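Local coordinates for protein N-methyltransferase (Streptoalloteichus sp. ATCC 53650, PDB 5BSZ) that probably transfers a methyl group from S-adenosylmethionine to the nitrogen of a sugar, as a sugar N-methyltransferase linked to kedarcidin, at residues V143-F155 with L208-L220. Numbering follows the deposited sequence.
Sequences VLVIDPWWSPGTF and LTLFPAEDYLAAL. With THM (thymidine), chain G.
The thymidine pocket borders this contact, where the loop leaving strand 143-146 of the Rossmann-like methyltransferase sheet meets the return from strand 198-209 of the antiparallel sheet into helix 213-222. W149 and L208 touch across it: with CG anti to the backbone N (chi1 -178°), the indole of W149 turns one face to L208, whose CD1 lies 3.8 Å from the five-membered-ring centroid, a CH-pi contact. W150 CD1 lies over the opposite face of the W149 ring, toward that ring's rim, and W149 NE1 is hydrogen-bonded to S185 OG. L210 fills the angle between W149 and F155, its CD2 3.8 Å from F155 CB. P148 CB sits over the Y216 ring, 3.5 Å from CZ, while the Y216 hydroxyl accepts a bent bond from W149 N (3.2 Å, 136° at the hydrogen). One water knits the same spot, donating to W150 O and T209 O and accepting from F211 N and Y216 OH; the hydroxyl is thus gripped twice. S151 OG donates to F211 O at 2.7 Å, tying the loop just ahead of the helix.

The W150 indole lies against the thymine, whose N3 stands 3.4 Å above the plane of the W150 ring, over its centre, and T154 O accepts from that N3 at 3.0 Å in a nearly straight bond. An alanine in place of W150 would remove this stacking surface and probably leave the base held mainly at its edges, free to tilt.

Farther along, L144 and I146 pack on L220, strand and helix running nearly antiparallel at 158°, with helix 124-135 against both and F241 of strand 240-245 stacked on Y216.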
loop_
_atom_site.group_PDB
_atom_site.type_symbol
_atom_site.label_atom_id
_atom_site.label_comp_id
_atom_site.label_asym_id
_atom_site.label_seq_id
_atom_site.Cartn_x
_atom_site.Cartn_y
_atom_site.Cartn_z
ATOM N N VAL A 143 -42.059 -19.317 -8.206
ATOM C CA VAL A 143 -41.182 -18.743 -9.255
ATOM C C VAL A 143 -39.788 -18.378 -8.719
ATOM O O VAL A 143 -39.636 -17.635 -7.726
ATOM C CB VAL A 143 -41.807 -17.490 -9.854
ATOM C CG1 VAL A 143 -41.084 -17.028 -11.111
ATOM C CG2 VAL A 143 -43.299 -17.703 -10.185
ATOM N N LEU A 144 -38.794 -18.894 -9.421
ATOM C CA LEU A 144 -37.396 -18.679 -9.070
ATOM C C LEU A 144 -36.829 -17.783 -10.169
ATOM O O LEU A 144 -36.937 -18.098 -11.367
ATOM C CB LEU A 144 -36.674 -20.006 -8.987
ATOM C CG LEU A 144 -35.388 -20.048 -8.157
ATOM C CD1 LEU A 144 -34.948 -21.505 -8.129
ATOM C CD2 LEU A 144 -34.281 -19.181 -8.718
ATOM N N VAL A 145 -36.356 -16.619 -9.769
ATOM C CA VAL A 145 -35.811 -15.613 -10.712
ATOM C C VAL A 145 -34.325 -15.364 -10.457
ATOM O O VAL A 145 -33.895 -14.852 -9.408
ATOM C CB VAL A 145 -36.559 -14.277 -10.620
ATOM C CG1 VAL A 145 -36.132 -13.281 -11.656
ATOM C CG2 VAL A 145 -38.074 -14.445 -10.696
ATOM N N ILE A 146 -33.525 -15.679 -11.466
ATOM C CA ILE A 146 -32.056 -15.435 -11.411
ATOM C C ILE A 146 -31.652 -14.400 -12.451
ATOM O O ILE A 146 -31.980 -14.542 -13.644
ATOM C CB ILE A 146 -31.308 -16.730 -11.709
ATOM C CG1 ILE A 146 -31.654 -17.777 -10.657
ATOM C CG2 ILE A 146 -29.803 -16.476 -11.769
ATOM C CD1 ILE A 146 -31.151 -19.163 -11.002
ATOM N N ASP A 147 -31.069 -13.314 -11.948
ATOM C CA ASP A 147 -30.415 -12.305 -12.755
ATOM C C ASP A 147 -28.951 -12.759 -12.868
ATOM O O ASP A 147 -28.157 -12.568 -11.946
ATOM C CB ASP A 147 -30.509 -10.928 -12.081
ATOM C CG ASP A 147 -29.854 -9.799 -12.904
ATOM O OD1 ASP A 147 -29.521 -10.029 -14.103
ATOM O OD2 ASP A 147 -29.639 -8.695 -12.324
ATOM N N PRO A 148 -28.625 -13.461 -13.953
ATOM C CA PRO A 148 -27.342 -14.120 -14.087
ATOM C C PRO A 148 -26.221 -13.108 -14.252
ATOM O O PRO A 148 -26.471 -11.945 -14.573
ATOM C CB PRO A 148 -27.514 -14.958 -15.372
ATOM C CG PRO A 148 -28.364 -14.084 -16.207
ATOM C CD PRO A 148 -29.353 -13.470 -15.233
ATOM N N TRP A 149 -25.001 -13.537 -13.968
ATOM C CA TRP A 149 -23.818 -12.759 -14.390
ATOM C C TRP A 149 -23.595 -13.102 -15.869
ATOM O O TRP A 149 -24.356 -13.935 -16.451
ATOM C CB TRP A 149 -22.618 -13.156 -13.513
ATOM C CG TRP A 149 -21.345 -12.400 -13.817
ATOM C CD1 TRP A 149 -20.152 -12.960 -14.172
ATOM C CD2 TRP A 149 -21.131 -10.980 -13.847
ATOM N NE1 TRP A 149 -19.227 -11.993 -14.402
ATOM C CE2 TRP A 149 -19.801 -10.764 -14.223
ATOM C CE3 TRP A 149 -21.924 -9.872 -13.575
ATOM C CZ2 TRP A 149 -19.251 -9.486 -14.348
ATOM C CZ3 TRP A 149 -21.364 -8.602 -13.679
ATOM C CH2 TRP A 149 -20.046 -8.419 -14.098
ATOM N N TRP A 150 -22.623 -12.408 -16.478
ATOM C CA TRP A 150 -22.210 -12.648 -17.859
ATOM C C TRP A 150 -21.721 -14.058 -18.122
ATOM O O TRP A 150 -21.329 -14.780 -17.204
ATOM C CB TRP A 150 -21.231 -11.567 -18.372
ATOM C CG TRP A 150 -21.772 -10.179 -18.180
ATOM C CD1 TRP A 150 -21.447 -9.284 -17.165
ATOM C CD2 TRP A 150 -22.785 -9.533 -18.956
ATOM N NE1 TRP A 150 -22.195 -8.110 -17.291
ATOM C CE2 TRP A 150 -23.007 -8.238 -18.390
ATOM C CE3 TRP A 150 -23.526 -9.904 -20.095
ATOM C CZ2 TRP A 150 -23.960 -7.353 -18.918
ATOM C CZ3 TRP A 150 -24.443 -8.998 -20.631
ATOM C CH2 TRP A 150 -24.648 -7.747 -20.049
ATOM N N SER A 151 -21.829 -14.465 -19.399
ATOM C CA SER A 151 -21.381 -15.773 -19.873
ATOM C C SER A 151 -20.033 -15.603 -20.565
ATOM O O SER A 151 -19.665 -14.492 -20.927
ATOM C CB SER A 151 -22.424 -16.261 -20.907
ATOM O OG SER A 151 -23.596 -16.716 -20.210
ATOM N N PRO A 152 -19.336 -16.704 -20.861
ATOM C CA PRO A 152 -18.089 -16.513 -21.613
ATOM C C PRO A 152 -18.281 -15.716 -22.882
ATOM O O PRO A 152 -17.420 -14.881 -23.157
ATOM C CB PRO A 152 -17.650 -17.944 -21.914
ATOM C CG PRO A 152 -18.133 -18.680 -20.736
ATOM C CD PRO A 152 -19.466 -18.091 -20.411
ATOM N N GLY A 153 -19.394 -15.939 -23.599
ATOM C CA GLY A 153 -19.704 -15.219 -24.857
ATOM C C GLY A 153 -19.939 -13.736 -24.716
ATOM O O GLY A 153 -19.468 -12.914 -25.530
ATOM N N THR A 154 -20.610 -13.367 -23.622
ATOM C CA THR A 154 -21.114 -12.027 -23.476
ATOM C C THR A 154 -20.245 -11.144 -22.592
ATOM O O THR A 154 -20.411 -9.939 -22.583
ATOM C CB THR A 154 -22.578 -12.025 -22.989
ATOM O OG1 THR A 154 -22.716 -12.861 -21.834
ATOM C CG2 THR A 154 -23.521 -12.585 -24.116
ATOM N N PHE A 155 -19.327 -11.709 -21.825
ATOM C CA PHE A 155 -18.449 -10.864 -21.028
ATOM C C PHE A 155 -17.578 -10.045 -21.968
ATOM O O PHE A 155 -17.051 -10.579 -22.929
ATOM C CB PHE A 155 -17.591 -11.701 -20.095
ATOM C CG PHE A 155 -16.637 -10.887 -19.268
ATOM C CD1 PHE A 155 -17.111 -10.144 -18.181
ATOM C CD2 PHE A 155 -15.316 -10.780 -19.623
ATOM C CE1 PHE A 155 -16.249 -9.338 -17.446
ATOM C CE2 PHE A 155 -14.437 -10.017 -18.858
ATOM C CZ PHE A 155 -14.903 -9.287 -17.777
ATOM N N LEU A 208 -15.971 -13.619 -10.229
ATOM C CA LEU A 208 -17.254 -14.214 -10.546
ATOM C C LEU A 208 -17.092 -15.209 -11.689
ATOM O O LEU A 208 -16.321 -14.939 -12.636
ATOM C CB LEU A 208 -18.184 -13.091 -10.987
ATOM C CG LEU A 208 -18.563 -12.023 -9.934
ATOM C CD1 LEU A 208 -19.245 -10.834 -10.551
ATOM C CD2 LEU A 208 -19.451 -12.629 -8.848
ATOM N N THR A 209 -17.789 -16.342 -11.606
ATOM C CA THR A 209 -17.699 -17.348 -12.665
ATOM C C THR A 209 -18.544 -16.947 -13.887
ATOM O O THR A 209 -19.656 -16.474 -13.735
ATOM C CB THR A 209 -18.172 -18.690 -12.140
ATOM O OG1 THR A 209 -17.421 -18.932 -10.983
ATOM C CG2 THR A 209 -17.966 -19.811 -13.171
ATOM N N LEU A 210 -18.019 -17.155 -15.095
ATOM C CA LEU A 210 -18.738 -16.983 -16.315
ATOM C C LEU A 210 -19.386 -18.301 -16.741
ATOM O O LEU A 210 -18.686 -19.216 -17.219
ATOM C CB LEU A 210 -17.779 -16.451 -17.397
ATOM C CG LEU A 210 -17.034 -15.154 -17.064
ATOM C CD1 LEU A 210 -15.870 -14.876 -18.031
ATOM C CD2 LEU A 210 -18.032 -14.020 -17.055
ATOM N N PHE A 211 -20.677 -18.461 -16.444
ATOM C CA PHE A 211 -21.375 -19.704 -16.808
ATOM C C PHE A 211 -22.112 -19.535 -18.109
ATOM O O PHE A 211 -22.775 -18.512 -18.329
ATOM C CB PHE A 211 -22.412 -20.130 -15.766
ATOM C CG PHE A 211 -21.862 -20.464 -14.427
ATOM C CD1 PHE A 211 -22.023 -19.604 -13.372
ATOM C CD2 PHE A 211 -21.260 -21.692 -14.193
ATOM C CE1 PHE A 211 -21.531 -19.936 -12.122
ATOM C CE2 PHE A 211 -20.792 -22.038 -12.956
ATOM C CZ PHE A 211 -20.948 -21.168 -11.887
ATOM N N PRO A 212 -21.991 -20.522 -19.015
ATOM C CA PRO A 212 -22.839 -20.396 -20.200
ATOM C C PRO A 212 -24.319 -20.592 -19.864
ATOM O O PRO A 212 -24.656 -21.224 -18.871
ATOM C CB PRO A 212 -22.342 -21.545 -21.118
ATOM C CG PRO A 212 -21.499 -22.450 -20.297
ATOM C CD PRO A 212 -21.062 -21.663 -19.066
ATOM N N ALA A 213 -25.192 -20.097 -20.717
ATOM C CA ALA A 213 -26.646 -20.270 -20.586
ATOM C C ALA A 213 -27.045 -21.671 -20.180
ATOM O O ALA A 213 -27.902 -21.809 -19.306
ATOM C CB ALA A 213 -27.342 -19.852 -21.895
ATOM N N GLU A 214 -26.425 -22.716 -20.757
ATOM C CA GLU A 214 -26.878 -24.101 -20.517
ATOM C C GLU A 214 -26.756 -24.458 -19.050
ATOM O O GLU A 214 -27.488 -25.341 -18.559
ATOM C CB GLU A 214 -26.018 -25.210 -21.169
ATOM C CG GLU A 214 -25.463 -25.049 -22.560
ATOM C CD GLU A 214 -24.318 -24.061 -22.688
ATOM O OE1 GLU A 214 -23.103 -24.407 -22.691
ATOM O OE2 GLU A 214 -24.718 -22.920 -22.941
ATOM N N ASP A 215 -25.715 -23.921 -18.400
ATOM C CA ASP A 215 -25.421 -24.315 -17.014
ATOM C C ASP A 215 -26.521 -23.779 -16.086
ATOM O O ASP A 215 -26.881 -24.413 -15.087
ATOM C CB ASP A 215 -24.089 -23.728 -16.553
ATOM C CG ASP A 215 -22.897 -24.515 -17.061
ATOM O OD1 ASP A 215 -23.170 -25.442 -17.851
ATOM O OD2 ASP A 215 -21.747 -24.248 -16.624
ATOM N N TYR A 216 -27.033 -22.596 -16.409
ATOM C CA TYR A 216 -28.098 -21.991 -15.557
ATOM C C TYR A 216 -29.415 -22.754 -15.740
ATOM O O TYR A 216 -30.149 -23.055 -14.815
ATOM C CB TYR A 216 -28.313 -20.559 -16.010
ATOM C CG TYR A 216 -27.268 -19.529 -15.479
ATOM C CD1 TYR A 216 -27.298 -19.081 -14.160
ATOM C CD2 TYR A 216 -26.286 -18.993 -16.310
ATOM C CE1 TYR A 216 -26.355 -18.163 -13.669
ATOM C CE2 TYR A 216 -25.343 -18.053 -15.827
ATOM C CZ TYR A 216 -25.410 -17.634 -14.505
ATOM O OH TYR A 216 -24.525 -16.716 -14.038
ATOM N N LEU A 217 -29.719 -23.061 -16.996
ATOM C CA LEU A 217 -30.958 -23.765 -17.339
ATOM C C LEU A 217 -30.914 -25.149 -16.709
ATOM O O LEU A 217 -31.907 -25.580 -16.119
ATOM C CB LEU A 217 -31.131 -23.875 -18.856
ATOM C CG LEU A 217 -31.409 -22.548 -19.542
ATOM C CD1 LEU A 217 -31.259 -22.744 -21.059
ATOM C CD2 LEU A 217 -32.805 -22.029 -19.259
ATOM N N ALA A 218 -29.748 -25.792 -16.788
ATOM C CA ALA A 218 -29.522 -27.110 -16.217
ATOM C C ALA A 218 -29.731 -27.152 -14.720
ATOM O O ALA A 218 -30.313 -28.101 -14.169
ATOM C CB ALA A 218 -28.127 -27.630 -16.526
ATOM N N ALA A 219 -29.199 -26.133 -14.062
ATOM C CA ALA A 219 -29.324 -26.006 -12.630
ATOM C C ALA A 219 -30.787 -25.914 -12.235
ATOM O O ALA A 219 -31.143 -26.493 -11.196
ATOM C CB ALA A 219 -28.567 -24.758 -12.104
ATOM N N LEU A 220 -31.562 -25.167 -13.011
ATOM C CA LEU A 220 -33.025 -25.035 -12.800
ATOM C C LEU A 220 -33.754 -26.378 -12.924
ATOM O O LEU A 220 -34.481 -26.777 -12.018
ATOM C CB LEU A 220 -33.621 -23.994 -13.735
ATOM C CG LEU A 220 -33.276 -22.575 -13.295
ATOM C CD1 LEU A 220 -33.530 -21.585 -14.393
ATOM C CD2 LEU A 220 -34.094 -22.113 -12.097
HETATM O "O5'" THM G . -20.891 -3.363 -15.023
HETATM C "C5'" THM G . -19.606 -3.431 -15.674
HETATM C "C4'" THM G . -19.207 -4.879 -15.978
HETATM O "O4'" THM G . -20.182 -5.259 -16.952
HETATM C "C3'" THM G . -17.820 -5.113 -16.641
HETATM O "O3'" THM G . -16.999 -6.024 -15.880
HETATM C "C2'" THM G . -18.056 -5.663 -18.062
HETATM C "C1'" THM G . -19.551 -6.016 -17.988
HETATM N N1 THM G . -20.417 -5.968 -19.178
HETATM C C2 THM G . -20.257 -7.141 -19.940
HETATM O O2 THM G . -19.396 -7.934 -19.530
HETATM N N3 THM G . -20.946 -7.392 -21.050
HETATM C C4 THM G . -21.882 -6.544 -21.473
HETATM O O4 THM G . -22.556 -6.800 -22.525
HETATM C C5 THM G . -22.087 -5.317 -20.677
HETATM C C5M THM G . -23.147 -4.398 -21.226
HETATM C C6 THM G . -21.355 -5.071 -19.520
HETATM O O HOH W 1 -22.189 -16.323 -15.108
#